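Local coordinates for replication initiation and membrane attachment protein (Geobacillus stearothermophilus 10, PDB 5WTN) that probably takes part, as a tetramer, in building the primosome that starts and restarts bacterial DNA replication, at residues V11-V16 / G58-H63; K28-L33 / R110-P115; Y199-G204 / I233-F238; G204-E209 / I242-M247. One frame throughout, in Å; residues are numbered along the deposited sequence.

Contact 1: residues V11-V16 / G58-H63; sequences VDRYTV and GQEATH
Tyr14 lays its ring against Ala61 and turns an edge toward the face of the His63 imidazole, a T-shaped pair with planes at 64°. CD2 is the ring atom over that face, while Tyr14 CZ sits 3.7 Å from Ala61 CB. With CG between the backbone N and carbonyl carbon (chi1 68°), the phenol folds over the neighbouring strand and its hydroxyl bonds Glu52. His63 grips Asp12 O twice: its backbone N nearly in line with the carbonyl, its ND1 at 3.2 Å from above the carbonyl plane, with an almost straight N-H. With NE2 bonded to Tyr107, the ring's rotation is fixed. On the opposite sheet face Arg13 NE makes a salt bridge to Glu60 OE1 on its syn side, tilted out of the carboxylate plane although the two flat groups are nearly parallel (12°). With an alanine in place of Arg13, the Glu60 carboxylate is likely to lose its charged mate. Tyr14 N to Ala61 O (3.0 Å) and Ala61 N to Tyr14 O form an antiparallel hydrogen-bonded pair. Helix 40-55, strand 61-62, helices 63-70 and 74-86, and strands 90-95 and 104-109 follow in an order consistent with a winged helix, with strand 13-17 inserted between 61-62 and 104-109.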
loop_
_atom_site.group_PDB
_atom_site.type_symbol
_atom_site.label_atom_id
_atom_site.label_comp_id
_atom_site.label_asym_id
_atom_site.label_seq_id
_atom_site.Cartn_x
_atom_site.Cartn_y
_atom_site.Cartn_z
ATOM N N VAL A 11 24.417 -22.525 -8.877
ATOM C CA VAL A 11 25.466 -21.531 -8.676
ATOM C C VAL A 11 25.353 -20.400 -9.667
ATOM O O VAL A 11 26.181 -19.477 -9.647
ATOM C CB VAL A 11 26.910 -22.126 -8.745
ATOM C CG1 VAL A 11 27.193 -23.004 -7.536
ATOM C CG2 VAL A 11 27.162 -22.855 -10.076
ATOM N N ASP A 12 24.364 -20.482 -10.555
ATOM C CA ASP A 12 24.116 -19.386 -11.487
ATOM C C ASP A 12 23.659 -18.160 -10.697
ATOM O O ASP A 12 23.040 -18.270 -9.624
ATOM C CB ASP A 12 23.060 -19.768 -12.531
ATOM C CG ASP A 12 23.595 -20.713 -13.602
ATOM O OD1 ASP A 12 24.815 -20.647 -13.881
ATOM O OD2 ASP A 12 22.794 -21.509 -14.176
ATOM N N ARG A 13 23.963 -16.971 -11.205
ATOM C CA ARG A 13 23.651 -15.745 -10.469
ATOM C C ARG A 13 22.511 -14.933 -11.086
ATOM O O ARG A 13 22.336 -14.922 -12.303
ATOM C CB ARG A 13 24.900 -14.870 -10.338
ATOM C CG ARG A 13 26.086 -15.574 -9.699
ATOM C CD ARG A 13 27.202 -14.594 -9.376
ATOM N NE ARG A 13 27.356 -13.579 -10.415
ATOM C CZ ARG A 13 28.084 -13.740 -11.515
ATOM N NH1 ARG A 13 28.729 -14.879 -11.725
ATOM N NH2 ARG A 13 28.167 -12.762 -12.406
ATOM N N TYR A 14 21.745 -14.250 -10.237
ATOM C CA TYR A 14 20.683 -13.373 -10.716
ATOM C C TYR A 14 20.722 -11.982 -10.106
ATOM O O TYR A 14 21.405 -11.720 -9.110
ATOM C CB TYR A 14 19.315 -13.987 -10.472
ATOM C CG TYR A 14 18.930 -14.083 -9.018
ATOM C CD1 TYR A 14 18.113 -13.121 -8.423
ATOM C CD2 TYR A 14 19.345 -15.152 -8.242
ATOM C CE1 TYR A 14 17.730 -13.222 -7.087
ATOM C CE2 TYR A 14 18.963 -15.259 -6.899
ATOM C CZ TYR A 14 18.162 -14.289 -6.331
ATOM O OH TYR A 14 17.798 -14.397 -5.010
ATOM N N THR A 15 19.978 -11.092 -10.740
ATOM C CA THR A 15 19.592 -9.835 -10.140
ATOM C C THR A 15 18.108 -9.655 -10.434
ATOM O O THR A 15 17.612 -10.176 -11.435
ATOM C CB THR A 15 20.400 -8.675 -10.713
ATOM O OG1 THR A 15 19.916 -7.457 -10.141
ATOM C CG2 THR A 15 20.247 -8.591 -12.228
ATOM N N VAL A 16 17.397 -8.951 -9.554
ATOM C CA VAL A 16 15.997 -8.599 -9.797
ATOM C C VAL A 16 15.862 -7.114 -10.079
ATOM O O VAL A 16 16.331 -6.282 -9.300
ATOM C CB VAL A 16 15.127 -8.864 -8.582
ATOM C CG1 VAL A 16 13.644 -8.697 -8.959
ATOM C CG2 VAL A 16 15.404 -10.218 -8.017
ATOM N N GLY A 58 19.801 -3.867 -6.123
ATOM C CA GLY A 58 20.636 -3.958 -7.309
ATOM C C GLY A 58 21.730 -5.016 -7.296
ATOM O O GLY A 58 22.510 -5.096 -8.235
ATOM N N GLN A 59 21.789 -5.835 -6.250
ATOM C CA GLN A 59 22.936 -6.727 -6.042
ATOM C C GLN A 59 22.752 -8.163 -6.546
ATOM O O GLN A 59 21.647 -8.571 -6.903
ATOM C CB GLN A 59 23.305 -6.766 -4.555
ATOM C CG GLN A 59 24.062 -5.546 -4.061
ATOM C CD GLN A 59 24.282 -5.583 -2.558
ATOM O OE1 GLN A 59 23.332 -5.752 -1.783
ATOM N NE2 GLN A 59 25.540 -5.436 -2.134
ATOM N N GLU A 60 23.853 -8.907 -6.567
ATOM C CA GLU A 60 23.853 -10.275 -7.061
ATOM C C GLU A 60 23.597 -11.288 -5.952
ATOM O O GLU A 60 23.876 -11.039 -4.780
ATOM C CB GLU A 60 25.176 -10.589 -7.762
ATOM C CG GLU A 60 25.575 -9.574 -8.820
ATOM C CD GLU A 60 26.477 -10.166 -9.886
ATOM O OE1 GLU A 60 27.094 -11.221 -9.625
ATOM O OE2 GLU A 60 26.569 -9.577 -10.983
ATOM N N ALA A 61 23.061 -12.435 -6.349
ATOM C CA ALA A 61 22.767 -13.533 -5.447
ATOM C C ALA A 61 22.856 -14.809 -6.273
ATOM O O ALA A 61 22.829 -14.758 -7.498
ATOM C CB ALA A 61 21.384 -13.363 -4.868
ATOM N N THR A 62 22.986 -15.948 -5.614
ATOM C CA THR A 62 23.015 -17.224 -6.326
ATOM C C THR A 62 21.676 -17.846 -6.080
ATOM O O THR A 62 21.042 -17.561 -5.063
ATOM C CB THR A 62 24.150 -18.167 -5.845
ATOM O OG1 THR A 62 23.867 -18.662 -4.527
ATOM C CG2 THR A 62 25.485 -17.448 -5.840
ATOM N N HIS A 63 21.213 -18.682 -6.993
ATOM C CA HIS A 63 19.878 -19.244 -6.822
ATOM C C HIS A 63 19.692 -20.033 -5.523
ATOM O O HIS A 63 18.566 -20.388 -5.173
ATOM C CB HIS A 63 19.477 -20.067 -8.040
ATOM C CG HIS A 63 19.025 -19.231 -9.196
ATOM N ND1 HIS A 63 19.892 -18.461 -9.943
ATOM C CD2 HIS A 63 17.798 -19.051 -9.736
ATOM C CE1 HIS A 63 19.215 -17.838 -10.889
ATOM N NE2 HIS A 63 17.944 -18.182 -10.787
HETATM O O HOH W 1 19.164 -7.509 -7.753
HETATM O O HOH W 2 17.919 -5.417 -6.505
#

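Contact 2: residues K28-L33 / R110-P115; sequences KVLTLL and RPPLAP
Val29 splits its two methyls between two prolines of the facing loop. CG1, anti to the backbone N (chi1 171°), reaches the Pro112 ring at CB, 3.9 Å away, and the same methyl lies 3.8 Å from the Leu113 backbone O. CG2 branches to the other side of the fork and meets Pro115 CG at 4.0 Å, the valine side chain standing roughly at a right angle to that ring. Pro112 is itself shared: its CB takes Val29, while its CG abuts the branch carbon CG of Leu30 at 4.0 Å, those two side chains also crossing nearly perpendicularly. The loop thus sets two proline rings, three residues apart, against one side of the helix, with no hydrogen bond between the two segments, and every touching residue is buried. A glycine in place of Val29 would probably open a gap between Pro112 and Pro115 and leave both rings without their shared hydrophobic partner. Polar anchoring comes from nearby tyrosines: the Tyr34 hydroxyl bonds the backbone N of Leu113, and Tyr46 does likewise for the Arg110 carbonyl. The contact sets helix 24-38 against the connection that follows strand 104-109; helix 115-119 begins at Pro115, with Ala114 as its N-cap. Helix 40-55 packs on Leu30 and Pro112, Phe144 packs on Val29 and Pro115, and helix 122-132 lies against Leu33 and Leu113.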
loop_
_atom_site.group_PDB
_atom_site.type_symbol
_atom_site.label_atom_id
_atom_site.label_comp_id
_atom_site.label_asym_id
_atom_site.label_seq_id
_atom_site.Cartn_x
_atom_site.Cartn_y
_atom_site.Cartn_z
ATOM N N LYS A 28 -3.849 -7.996 -5.689
ATOM C CA LYS A 28 -5.164 -8.624 -5.722
ATOM C C LYS A 28 -5.393 -9.264 -7.083
ATOM O O LYS A 28 -5.908 -10.378 -7.184
ATOM C CB LYS A 28 -6.258 -7.597 -5.430
ATOM C CG LYS A 28 -6.009 -6.762 -4.185
ATOM C CD LYS A 28 -7.292 -6.115 -3.688
ATOM C CE LYS A 28 -6.999 -4.886 -2.843
ATOM N NZ LYS A 28 -8.248 -4.224 -2.373
ATOM N N VAL A 29 -5.000 -8.547 -8.129
ATOM C CA VAL A 29 -5.097 -9.048 -9.492
ATOM C C VAL A 29 -4.275 -10.322 -9.607
ATOM O O VAL A 29 -4.683 -11.284 -10.259
ATOM C CB VAL A 29 -4.587 -8.017 -10.515
ATOM C CG1 VAL A 29 -4.495 -8.645 -11.898
ATOM C CG2 VAL A 29 -5.493 -6.797 -10.534
ATOM N N LEU A 30 -3.113 -10.320 -8.962
ATOM C CA LEU A 30 -2.271 -11.499 -8.914
ATOM C C LEU A 30 -2.941 -12.643 -8.195
ATOM O O LEU A 30 -2.921 -13.778 -8.650
ATOM C CB LEU A 30 -0.965 -11.182 -8.219
ATOM C CG LEU A 30 0.023 -10.461 -9.124
ATOM C CD1 LEU A 30 1.032 -9.755 -8.239
ATOM C CD2 LEU A 30 0.694 -11.419 -10.092
ATOM N N THR A 31 -3.551 -12.346 -7.067
ATOM C CA THR A 31 -4.124 -13.407 -6.281
ATOM C C THR A 31 -5.425 -13.913 -6.855
ATOM O O THR A 31 -5.698 -15.110 -6.761
ATOM C CB THR A 31 -4.349 -12.973 -4.857
ATOM O OG1 THR A 31 -3.176 -12.300 -4.385
ATOM C CG2 THR A 31 -4.633 -14.185 -3.984
ATOM N N LEU A 32 -6.246 -13.007 -7.391
ATOM C CA LEU A 32 -7.575 -13.394 -7.860
ATOM C C LEU A 32 -7.763 -13.665 -9.342
ATOM O O LEU A 32 -8.753 -14.268 -9.736
ATOM C CB LEU A 32 -8.605 -12.376 -7.403
ATOM C CG LEU A 32 -8.508 -12.025 -5.926
ATOM C CD1 LEU A 32 -9.562 -10.996 -5.611
ATOM C CD2 LEU A 32 -8.701 -13.259 -5.079
ATOM N N LEU A 33 -6.820 -13.250 -10.169
ATOM C CA LEU A 33 -7.053 -13.270 -11.621
ATOM C C LEU A 33 -6.008 -14.138 -12.303
ATOM O O LEU A 33 -6.315 -15.033 -13.095
ATOM C CB LEU A 33 -7.111 -11.859 -12.223
ATOM C CG LEU A 33 -8.284 -10.956 -11.832
ATOM C CD1 LEU A 33 -8.198 -9.670 -12.618
ATOM C CD2 LEU A 33 -9.613 -11.642 -12.046
ATOM N N ARG A 110 7.553 -7.552 -14.117
ATOM C CA ARG A 110 6.529 -6.754 -14.767
ATOM C C ARG A 110 5.253 -6.767 -13.933
ATOM O O ARG A 110 4.896 -7.769 -13.322
ATOM C CB ARG A 110 6.291 -7.304 -16.157
ATOM C CG ARG A 110 7.569 -7.365 -16.993
ATOM C CD ARG A 110 7.242 -7.589 -18.456
ATOM N NE ARG A 110 6.170 -6.683 -18.876
ATOM C CZ ARG A 110 6.344 -5.600 -19.630
ATOM N NH1 ARG A 110 7.550 -5.289 -20.109
ATOM N NH2 ARG A 110 5.295 -4.839 -19.918
ATOM N N PRO A 111 4.566 -5.624 -13.874
ATOM C CA PRO A 111 3.290 -5.537 -13.135
ATOM C C PRO A 111 2.178 -6.237 -13.899
ATOM O O PRO A 111 2.253 -6.355 -15.127
ATOM C CB PRO A 111 3.031 -4.035 -13.076
ATOM C CG PRO A 111 4.422 -3.433 -13.250
ATOM C CD PRO A 111 5.094 -4.300 -14.237
ATOM N N PRO A 112 1.159 -6.720 -13.189
ATOM C CA PRO A 112 0.095 -7.375 -13.951
ATOM C C PRO A 112 -0.677 -6.403 -14.831
ATOM O O PRO A 112 -0.477 -5.189 -14.792
ATOM C CB PRO A 112 -0.818 -7.962 -12.862
ATOM C CG PRO A 112 -0.413 -7.301 -11.602
ATOM C CD PRO A 112 1.002 -6.864 -11.738
ATOM N N LEU A 113 -1.581 -6.938 -15.626
ATOM C CA LEU A 113 -2.455 -6.074 -16.389
ATOM C C LEU A 113 -3.408 -5.357 -15.441
ATOM O O LEU A 113 -3.621 -5.786 -14.297
ATOM C CB LEU A 113 -3.245 -6.882 -17.400
ATOM C CG LEU A 113 -2.533 -7.440 -18.615
ATOM C CD1 LEU A 113 -3.503 -8.345 -19.381
ATOM C CD2 LEU A 113 -2.008 -6.300 -19.469
ATOM N N ALA A 114 -3.955 -4.235 -15.895
ATOM C CA ALA A 114 -5.011 -3.576 -15.129
ATOM C C ALA A 114 -6.238 -4.431 -15.349
ATOM O O ALA A 114 -6.408 -5.015 -16.419
ATOM C CB ALA A 114 -5.232 -2.188 -15.622
ATOM N N PRO A 115 -7.082 -4.541 -14.335
ATOM C CA PRO A 115 -8.267 -5.395 -14.475
ATOM C C PRO A 115 -9.052 -5.171 -15.796
ATOM O O PRO A 115 -9.505 -6.150 -16.378
ATOM C CB PRO A 115 -9.129 -4.991 -13.272
ATOM C CG PRO A 115 -8.169 -4.450 -12.286
ATOM C CD PRO A 115 -7.003 -3.876 -13.025
#

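Contact 3: residues Y199-G204 / I233-F238; sequences YVLDDG and IKKLAF
Asp203 and Lys234 are the pair whose CA atoms come nearest, 7.0 Å apart, where an extended loop running through Tyr199 to Asp202 passes helix 227-240 and tightens into a 3-10 turn at Asp203. No direct hydrogen bond joins the two segments. Leu201 points at the helix and forks over it. Its CD2 sits above the centre of the Phe238 ring, a CH-pi contact 3.9 Å from the centroid and 9° off the ring normal, while CD1 rests 3.7 Å from the CA of Lys235. Lys234 bends at chi3 (67°), bringing its NZ 3.3 Å from Asp203 OD2 in a salt bridge; the other carboxylate oxygen serves Lys230. Lys235 instead runs out extended, its CD 3.3 Å from Tyr199 OH, and a water links its NZ to the Tyr199 carbonyl. Asp121 of the second subunit takes both polar ends, as salt-bridge partner of Lys235 and hydrogen-bond partner of Tyr199, and Met123 of that subunit packs on Leu201 and Phe238. Within the chain, helix 161-164 lies against Leu201, Phe208 of helix 208-217 touches Lys234 and Ile233, and helix 263-278 packs on Ile233 and Leu236.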
loop_
_atom_site.group_PDB
_atom_site.type_symbol
_atom_site.label_atom_id
_atom_site.label_comp_id
_atom_site.label_asym_id
_atom_site.label_seq_id
_atom_site.Cartn_x
_atom_site.Cartn_y
_atom_site.Cartn_z
ATOM N N TYR A 199 -4.013 16.972 -18.318
ATOM C CA TYR A 199 -4.456 18.351 -18.254
ATOM C C TYR A 199 -4.693 18.815 -19.694
ATOM O O TYR A 199 -4.152 18.208 -20.638
ATOM C CB TYR A 199 -3.469 19.245 -17.480
ATOM C CG TYR A 199 -2.134 19.505 -18.138
ATOM C CD1 TYR A 199 -2.032 20.329 -19.246
ATOM C CD2 TYR A 199 -0.962 18.970 -17.617
ATOM C CE1 TYR A 199 -0.810 20.583 -19.845
ATOM C CE2 TYR A 199 0.270 19.230 -18.205
ATOM C CZ TYR A 199 0.336 20.035 -19.324
ATOM O OH TYR A 199 1.546 20.295 -19.932
ATOM N N VAL A 200 -5.514 19.850 -19.874
ATOM C CA VAL A 200 -5.743 20.388 -21.213
ATOM C C VAL A 200 -5.551 21.889 -21.224
ATOM O O VAL A 200 -5.672 22.533 -20.176
ATOM C CB VAL A 200 -7.141 20.047 -21.761
ATOM C CG1 VAL A 200 -7.176 18.615 -22.266
ATOM C CG2 VAL A 200 -8.201 20.280 -20.707
ATOM N N LEU A 201 -5.229 22.433 -22.400
ATOM C CA LEU A 201 -5.113 23.876 -22.571
ATOM C C LEU A 201 -6.109 24.301 -23.621
ATOM O O LEU A 201 -6.292 23.613 -24.624
ATOM C CB LEU A 201 -3.710 24.281 -23.025
ATOM C CG LEU A 201 -2.491 24.152 -22.108
ATOM C CD1 LEU A 201 -1.215 24.262 -22.946
ATOM C CD2 LEU A 201 -2.481 25.200 -21.005
ATOM N N ASP A 202 -6.749 25.447 -23.413
ATOM C CA ASP A 202 -7.690 25.975 -24.396
ATOM C C ASP A 202 -6.956 26.386 -25.672
ATOM O O ASP A 202 -5.957 27.104 -25.615
ATOM C CB ASP A 202 -8.454 27.169 -23.820
ATOM C CG ASP A 202 -9.888 27.233 -24.310
ATOM O OD1 ASP A 202 -10.654 26.286 -24.037
ATOM O OD2 ASP A 202 -10.247 28.231 -24.969
ATOM N N ASP A 203 -7.450 25.929 -26.819
ATOM C CA ASP A 203 -6.809 26.232 -28.093
ATOM C C ASP A 203 -6.617 27.738 -28.261
ATOM O O ASP A 203 -5.865 28.180 -29.133
ATOM C CB ASP A 203 -7.603 25.639 -29.262
ATOM C CG ASP A 203 -7.321 24.159 -29.464
ATOM O OD1 ASP A 203 -7.703 23.612 -30.522
ATOM O OD2 ASP A 203 -6.703 23.544 -28.565
ATOM N N GLY A 204 -7.274 28.516 -27.402
ATOM C CA GLY A 204 -7.156 29.958 -27.416
ATOM C C GLY A 204 -5.843 30.487 -26.863
ATOM O O GLY A 204 -5.542 31.672 -27.009
ATOM N N ILE A 233 2.710 22.340 -29.695
ATOM C CA ILE A 233 2.780 23.757 -30.007
ATOM C C ILE A 233 2.069 24.571 -28.936
ATOM O O ILE A 233 2.637 25.519 -28.401
ATOM C CB ILE A 233 2.162 24.032 -31.382
ATOM C CG1 ILE A 233 3.124 23.575 -32.485
ATOM C CG2 ILE A 233 1.782 25.500 -31.524
ATOM C CD1 ILE A 233 2.644 23.886 -33.879
ATOM N N LYS A 234 0.839 24.167 -28.625
ATOM C CA LYS A 234 0.028 24.783 -27.586
ATOM C C LYS A 234 0.799 24.932 -26.280
ATOM O O LYS A 234 0.835 26.008 -25.696
ATOM C CB LYS A 234 -1.229 23.935 -27.348
ATOM C CG LYS A 234 -2.518 24.495 -27.941
ATOM C CD LYS A 234 -3.603 23.409 -28.067
ATOM C CE LYS A 234 -4.112 22.908 -26.715
ATOM N NZ LYS A 234 -4.778 21.550 -26.778
ATOM N N LYS A 235 1.426 23.853 -25.823
ATOM C CA LYS A 235 2.100 23.874 -24.530
ATOM C C LYS A 235 3.297 24.787 -24.599
ATOM O O LYS A 235 3.595 25.498 -23.644
ATOM C CB LYS A 235 2.541 22.474 -24.107
ATOM C CG LYS A 235 1.460 21.418 -24.197
ATOM C CD LYS A 235 1.756 20.266 -23.246
ATOM C CE LYS A 235 0.679 19.185 -23.298
ATOM N NZ LYS A 235 1.173 17.924 -22.669
ATOM N N LEU A 236 3.984 24.762 -25.735
ATOM C CA LEU A 236 5.183 25.567 -25.899
ATOM C C LEU A 236 4.832 27.058 -25.906
ATOM O O LEU A 236 5.448 27.868 -25.200
ATOM C CB LEU A 236 5.904 25.150 -27.167
ATOM C CG LEU A 236 6.585 23.795 -26.980
ATOM C CD1 LEU A 236 7.160 23.267 -28.294
ATOM C CD2 LEU A 236 7.665 23.914 -25.911
ATOM N N ALA A 237 3.811 27.400 -26.684
ATOM C CA ALA A 237 3.323 28.766 -26.765
ATOM C C ALA A 237 2.894 29.273 -25.399
ATOM O O ALA A 237 3.163 30.419 -25.035
ATOM C CB ALA A 237 2.162 28.846 -27.730
ATOM N N PHE A 238 2.212 28.423 -24.645
ATOM C CA PHE A 238 1.655 28.853 -23.379
ATOM C C PHE A 238 2.760 28.992 -22.347
ATOM O O PHE A 238 2.809 29.967 -21.600
ATOM C CB PHE A 238 0.601 27.858 -22.905
ATOM C CG PHE A 238 0.126 28.105 -21.501
ATOM C CD1 PHE A 238 -1.002 28.876 -21.260
ATOM C CD2 PHE A 238 0.808 27.561 -20.413
ATOM C CE1 PHE A 238 -1.434 29.103 -19.953
ATOM C CE2 PHE A 238 0.389 27.787 -19.113
ATOM C CZ PHE A 238 -0.732 28.555 -18.880
HETATM O O HOH W 3 -1.728 16.906 -22.424
#

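Contact 4: residues G204-E209 / I242-M247; sequences GVFDFE and IPPLEM
Phe206 overlaps Pro244 with the far end of its ring: CE1 comes 3.8 Å from Pro244 CA, and CZ lies 4.2 Å from Pro244 CB. The two side chains slide past each other in opposite directions. At the edge of the ring, near its plane, lies the carbonyl oxygen of Ile242, 4.0 Å from Phe206 CE1. A first torsion of 179° at Phe206 turns CG fully away from the backbone N and carries the ring out toward the beginning of helix 244-254. There Met247 adds its CB, 4.3 Å from Phe206 CZ, before the rest of the methionine leads off in another direction. Each segment contains the start of a helix: Pro243 occupies the N-cap position of helix 244-254 and Pro244 its first turn, while Asp207 is the N-cap of helix 208-217 and bonds the backbone N of Leu210 through its OD2. The contact therefore brings two helix N-termini close together in the C-terminal helical region of the model, with the CA atoms of Asp207 and Pro244 6.4 Å apart. Asp207 adds its own apolar part, its CB standing 4.0 Å from Pro244 CG, so that the proline touches two consecutive residues. Within its own segment, Phe206 CD2 sits over the centre of the Phe208 ring, 3.5 Å above its plane. Phe208 in turn forms a cation-pi pair with Lys230, and the Phe206 ring also meets Phe211. Trp273 of helix 263-278 packs on Ile242 and Pro243, and its NE1 hydrogen-bonds Glu246.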
loop_
_atom_site.group_PDB
_atom_site.type_symbol
_atom_site.label_atom_id
_atom_site.label_comp_id
_atom_site.label_asym_id
_atom_site.label_seq_id
_atom_site.Cartn_x
_atom_site.Cartn_y
_atom_site.Cartn_z
ATOM N N GLY A 204 -7.274 28.516 -27.402
ATOM C CA GLY A 204 -7.156 29.958 -27.416
ATOM C C GLY A 204 -5.843 30.487 -26.863
ATOM O O GLY A 204 -5.542 31.672 -27.009
ATOM N N VAL A 205 -5.048 29.631 -26.230
ATOM C CA VAL A 205 -3.744 30.079 -25.734
ATOM C C VAL A 205 -2.782 30.457 -26.880
ATOM O O VAL A 205 -1.761 31.117 -26.655
ATOM C CB VAL A 205 -3.052 29.025 -24.810
ATOM C CG1 VAL A 205 -3.933 28.660 -23.625
ATOM C CG2 VAL A 205 -2.672 27.781 -25.590
ATOM N N PHE A 206 -3.109 30.013 -28.096
ATOM C CA PHE A 206 -2.253 30.215 -29.262
ATOM C C PHE A 206 -3.073 30.417 -30.533
ATOM O O PHE A 206 -4.027 29.671 -30.775
ATOM C CB PHE A 206 -1.349 28.989 -29.450
ATOM C CG PHE A 206 -0.439 29.083 -30.644
ATOM C CD1 PHE A 206 0.722 29.842 -30.585
ATOM C CD2 PHE A 206 -0.741 28.418 -31.819
ATOM C CE1 PHE A 206 1.562 29.932 -31.668
ATOM C CE2 PHE A 206 0.100 28.512 -32.917
ATOM C CZ PHE A 206 1.250 29.272 -32.841
ATOM N N ASP A 207 -2.675 31.354 -31.392
ATOM C CA ASP A 207 -3.521 31.622 -32.543
ATOM C C ASP A 207 -3.121 30.738 -33.709
ATOM O O ASP A 207 -2.216 31.065 -34.466
ATOM C CB ASP A 207 -3.340 33.089 -32.942
ATOM C CG ASP A 207 -4.253 33.521 -34.089
ATOM O OD1 ASP A 207 -4.335 34.748 -34.328
ATOM O OD2 ASP A 207 -4.888 32.660 -34.753
ATOM N N PHE A 208 -3.892 29.687 -33.935
ATOM C CA PHE A 208 -3.567 28.757 -34.997
ATOM C C PHE A 208 -3.985 29.289 -36.357
ATOM O O PHE A 208 -3.367 28.969 -37.368
ATOM C CB PHE A 208 -4.228 27.411 -34.760
ATOM C CG PHE A 208 -3.566 26.585 -33.701
ATOM C CD1 PHE A 208 -2.531 25.722 -34.025
ATOM C CD2 PHE A 208 -3.999 26.641 -32.389
ATOM C CE1 PHE A 208 -1.934 24.949 -33.059
ATOM C CE2 PHE A 208 -3.410 25.862 -31.417
ATOM C CZ PHE A 208 -2.374 25.021 -31.747
ATOM N N GLU A 209 -5.055 30.076 -36.382
ATOM C CA GLU A 209 -5.553 30.639 -37.628
ATOM C C GLU A 209 -4.419 31.400 -38.328
ATOM O O GLU A 209 -4.097 31.130 -39.494
ATOM C CB GLU A 209 -6.740 31.562 -37.351
ATOM C CG GLU A 209 -7.578 31.929 -38.582
ATOM C CD GLU A 209 -8.158 33.339 -38.497
ATOM O OE1 GLU A 209 -8.271 33.869 -37.368
ATOM O OE2 GLU A 209 -8.489 33.919 -39.558
ATOM N N ILE A 242 5.430 32.303 -26.692
ATOM C CA ILE A 242 5.854 32.437 -28.084
ATOM C C ILE A 242 4.694 32.845 -28.999
ATOM O O ILE A 242 3.689 32.145 -29.092
ATOM C CB ILE A 242 6.455 31.100 -28.608
ATOM C CG1 ILE A 242 7.587 30.621 -27.700
ATOM C CG2 ILE A 242 6.952 31.235 -30.035
ATOM C CD1 ILE A 242 8.156 29.320 -28.124
ATOM N N PRO A 243 4.838 33.981 -29.698
ATOM C CA PRO A 243 3.871 34.438 -30.715
ATOM C C PRO A 243 3.859 33.532 -31.957
ATOM O O PRO A 243 4.787 32.741 -32.135
ATOM C CB PRO A 243 4.371 35.838 -31.068
ATOM C CG PRO A 243 5.809 35.835 -30.689
ATOM C CD PRO A 243 5.927 34.948 -29.492
ATOM N N PRO A 244 2.806 33.623 -32.794
ATOM C CA PRO A 244 2.670 32.723 -33.951
ATOM C C PRO A 244 3.734 32.881 -35.032
ATOM O O PRO A 244 4.151 31.867 -35.581
ATOM C CB PRO A 244 1.291 33.089 -34.519
ATOM C CG PRO A 244 0.563 33.691 -33.369
ATOM C CD PRO A 244 1.606 34.455 -32.615
ATOM N N LEU A 245 4.138 34.110 -35.353
ATOM C CA LEU A 245 5.188 34.320 -36.353
ATOM C C LEU A 245 6.478 33.670 -35.894
ATOM O O LEU A 245 7.179 33.046 -36.682
ATOM C CB LEU A 245 5.429 35.806 -36.614
ATOM C CG LEU A 245 4.718 36.386 -37.838
ATOM C CD1 LEU A 245 5.163 37.825 -38.097
ATOM C CD2 LEU A 245 4.964 35.496 -39.059
ATOM N N GLU A 246 6.783 33.812 -34.608
ATOM C CA GLU A 246 7.956 33.163 -34.048
ATOM C C GLU A 246 7.848 31.624 -34.026
ATOM O O GLU A 246 8.835 30.933 -34.299
ATOM C CB GLU A 246 8.303 33.748 -32.667
ATOM C CG GLU A 246 8.785 35.207 -32.695
ATOM C CD GLU A 246 10.147 35.403 -33.381
ATOM O OE1 GLU A 246 11.189 35.002 -32.801
ATOM O OE2 GLU A 246 10.189 35.976 -34.497
ATOM N N MET A 247 6.682 31.000 -33.914
ATOM C CA MET A 247 6.648 29.553 -33.971
ATOM C C MET A 247 6.608 29.106 -35.296
ATOM O O MET A 247 6.851 28.035 -35.578
ATOM C CB MET A 247 5.480 28.954 -33.314
ATOM C CG MET A 247 5.703 27.514 -33.067
ATOM S SD MET A 247 5.801 27.353 -31.385
ATOM C CE MET A 247 6.337 25.856 -31.149
#

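Contact 2 is the one wholly buried and has no hydrogen bond or charge pair across its segments. Contacts 1, 3 and 4 are only partly buried, and 1 and 3 add salt bridges and waters to their packing, whereas 4 has van der Waals contacts and no hydrogen bond across its segments. Contacts 1 and 2 belong to the N-terminal region, centres about 26 Å apart, and are tied through strand 13-17 leading into helix 24-38. Contacts 3 and 4 lie beyond the chain's centre, about 10 Å apart between centres; they share Gly204 and touch directly, Phe206 packing on Ile233 and Ala237. Contacts 2 and 3 both reach the second subunit; no other chain touches contacts 1 and 4.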